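Phosphoacetylglucosamine mutase (Aspergillus lentulus, PDB 5O9X) catalyses the interconversion of the 6-phosphate and 1-phosphate of N-acetylglucosamine, a phosphomutase reaction that probably runs through a bisphosphorylated sugar intermediate. Local coordinates at residues V461-A466 against R531-V536. The protein carries 1 engineered substitution. Sequence-based numbering, arbitrary orientation.
Sequences VRVEVA and RVANAV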
loop_
_atom_site.group_PDB
_atom_site.type_symbol
_atom_site.label_atom_id
_atom_site.label_comp_id
_atom_site.label_asym_id
_atom_site.label_seq_id
_atom_site.Cartn_x
_atom_site.Cartn_y
_atom_site.Cartn_z
ATOM N N VAL A 461 -17.268 -9.929 -2.524
ATOM C CA VAL A 461 -18.128 -9.723 -3.725
ATOM C C VAL A 461 -18.115 -8.254 -4.068
ATOM O O VAL A 461 -18.390 -7.411 -3.170
ATOM C CB VAL A 461 -19.608 -10.095 -3.432
ATOM C CG1 VAL A 461 -20.496 -9.974 -4.733
ATOM C CG2 VAL A 461 -19.693 -11.494 -2.892
ATOM N N ARG A 462 -17.849 -7.943 -5.346
ATOM C CA ARG A 462 -17.772 -6.557 -5.775
ATOM C C ARG A 462 -19.150 -6.282 -6.354
ATOM O O ARG A 462 -19.565 -6.983 -7.287
ATOM C CB ARG A 462 -16.687 -6.394 -6.867
ATOM C CG ARG A 462 -16.361 -4.967 -7.384
ATOM C CD ARG A 462 -15.434 -5.128 -8.616
ATOM N NE ARG A 462 -14.994 -3.850 -9.174
ATOM C CZ ARG A 462 -15.806 -3.116 -9.952
ATOM N NH1 ARG A 462 -17.018 -3.581 -10.257
ATOM N NH2 ARG A 462 -15.400 -1.955 -10.416
ATOM N N VAL A 463 -19.861 -5.306 -5.768
ATOM C CA VAL A 463 -21.256 -5.061 -6.138
ATOM C C VAL A 463 -21.337 -3.722 -6.873
ATOM O O VAL A 463 -20.927 -2.705 -6.339
ATOM C CB VAL A 463 -22.240 -5.073 -4.916
ATOM C CG1 VAL A 463 -23.692 -4.752 -5.365
ATOM C CG2 VAL A 463 -22.118 -6.392 -4.120
ATOM N N GLU A 464 -21.899 -3.729 -8.087
ATOM C CA GLU A 464 -22.119 -2.429 -8.817
ATOM C C GLU A 464 -23.425 -1.807 -8.400
ATOM O O GLU A 464 -24.381 -2.523 -8.266
ATOM C CB GLU A 464 -22.057 -2.692 -10.345
ATOM C CG GLU A 464 -20.585 -2.726 -10.702
ATOM C CD GLU A 464 -20.270 -2.965 -12.142
ATOM O OE1 GLU A 464 -21.185 -3.368 -12.909
ATOM O OE2 GLU A 464 -19.052 -2.824 -12.461
ATOM N N VAL A 465 -23.430 -0.519 -8.068
ATOM C CA VAL A 465 -24.671 0.156 -7.649
ATOM C C VAL A 465 -24.766 1.469 -8.452
ATOM O O VAL A 465 -23.757 1.956 -8.922
ATOM C CB VAL A 465 -24.627 0.477 -6.100
ATOM C CG1 VAL A 465 -24.568 -0.810 -5.269
ATOM C CG2 VAL A 465 -23.428 1.364 -5.792
ATOM N N ALA A 466 -25.932 2.125 -8.502
ATOM C CA ALA A 466 -26.063 3.465 -9.187
ATOM C C ALA A 466 -25.346 4.541 -8.498
ATOM O O ALA A 466 -24.850 5.496 -9.157
ATOM C CB ALA A 466 -27.518 3.908 -9.257
ATOM N N ARG A 531 -26.146 -13.411 0.079
ATOM C CA ARG A 531 -27.371 -12.762 0.608
ATOM C C ARG A 531 -27.167 -11.280 0.951
ATOM O O ARG A 531 -28.056 -10.377 0.676
ATOM C CB ARG A 531 -27.914 -13.526 1.876
ATOM C CG ARG A 531 -28.436 -14.898 1.495
ATOM C CD ARG A 531 -28.820 -15.653 2.765
ATOM N NE ARG A 531 -29.335 -17.028 2.535
ATOM C CZ ARG A 531 -30.649 -17.340 2.475
ATOM N NH1 ARG A 531 -31.606 -16.393 2.527
ATOM N NH2 ARG A 531 -31.005 -18.599 2.332
ATOM N N VAL A 532 -25.996 -10.994 1.528
ATOM C CA VAL A 532 -25.603 -9.547 1.821
ATOM C C VAL A 532 -25.445 -8.806 0.494
ATOM O O VAL A 532 -25.963 -7.665 0.350
ATOM C CB VAL A 532 -24.308 -9.450 2.708
ATOM C CG1 VAL A 532 -23.853 -7.971 2.834
ATOM C CG2 VAL A 532 -24.654 -10.007 4.126
ATOM N N ALA A 533 -24.697 -9.396 -0.472
ATOM C CA ALA A 533 -24.564 -8.663 -1.739
ATOM C C ALA A 533 -25.948 -8.370 -2.413
ATOM O O ALA A 533 -26.102 -7.345 -3.077
ATOM C CB ALA A 533 -23.699 -9.497 -2.698
ATOM N N ASN A 534 -26.867 -9.337 -2.364
ATOM C CA ASN A 534 -28.201 -9.088 -2.989
ATOM C C ASN A 534 -28.942 -7.964 -2.250
ATOM O O ASN A 534 -29.536 -7.121 -2.863
ATOM C CB ASN A 534 -29.017 -10.350 -2.949
ATOM C CG ASN A 534 -28.572 -11.330 -4.033
ATOM O OD1 ASN A 534 -27.853 -10.960 -4.989
ATOM N ND2 ASN A 534 -29.004 -12.560 -3.901
ATOM N N ALA A 535 -28.839 -7.923 -0.935
ATOM C CA ALA A 535 -29.431 -6.778 -0.129
ATOM C C ALA A 535 -28.814 -5.426 -0.486
ATOM O O ALA A 535 -29.527 -4.382 -0.636
ATOM C CB ALA A 535 -29.300 -7.092 1.372
ATOM N N VAL A 536 -27.482 -5.403 -0.722
ATOM C CA VAL A 536 -26.791 -4.160 -1.152
ATOM C C VAL A 536 -27.229 -3.745 -2.565
ATOM O O VAL A 536 -27.487 -2.592 -2.824
ATOM C CB VAL A 536 -25.219 -4.423 -1.161
ATOM C CG1 VAL A 536 -24.414 -3.330 -1.853
ATOM C CG2 VAL A 536 -24.707 -4.662 0.278
#
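No flat group enters the interface, where the branched side chains of Val461, Val463 and Val465 meet Ala533 and Val536; the planar guanidinium of Arg462 lies on the other side of the strand. At its edge sits the carboxylate of Glu464, Arg462 NH1 reaching Glu464 OE2 at 3.1 Å in a salt bridge on the anti side of OE2 but tilted 33° out of the carboxylate plane, and Glu510 makes a second, to Arg462 NE. Such long charged chains suit the exposed face, while the alternating valines turn inward. The methyl of Ala533 rests against two of them at once, its CB 3.8 Å from Val461 CG1 and 3.8 Å from Val463 CG2; a side chain this small lets 531-536 come close to 461-463, their axes 9.2 Å apart and nearly parallel (8°). Three residues on, Val536 CG1 lies 3.9 Å from Val463 CG1, the two side chains crossing at a slant. With CG1 anti to the backbone N (chi1 178°), Val463 spreads its methyls, CG1 to Val536 and CG2 to Ala533. Val465, beyond the strand, touches more loosely, its CG1 4.2 Å from Val536 CG1. Strand 458-463, at the margin of an antiparallel sheet, pairs with strand 513-518, and helix 522-539 packs on one face of that C-terminal-domain sheet; Val536 also touches Val513 and Ala504.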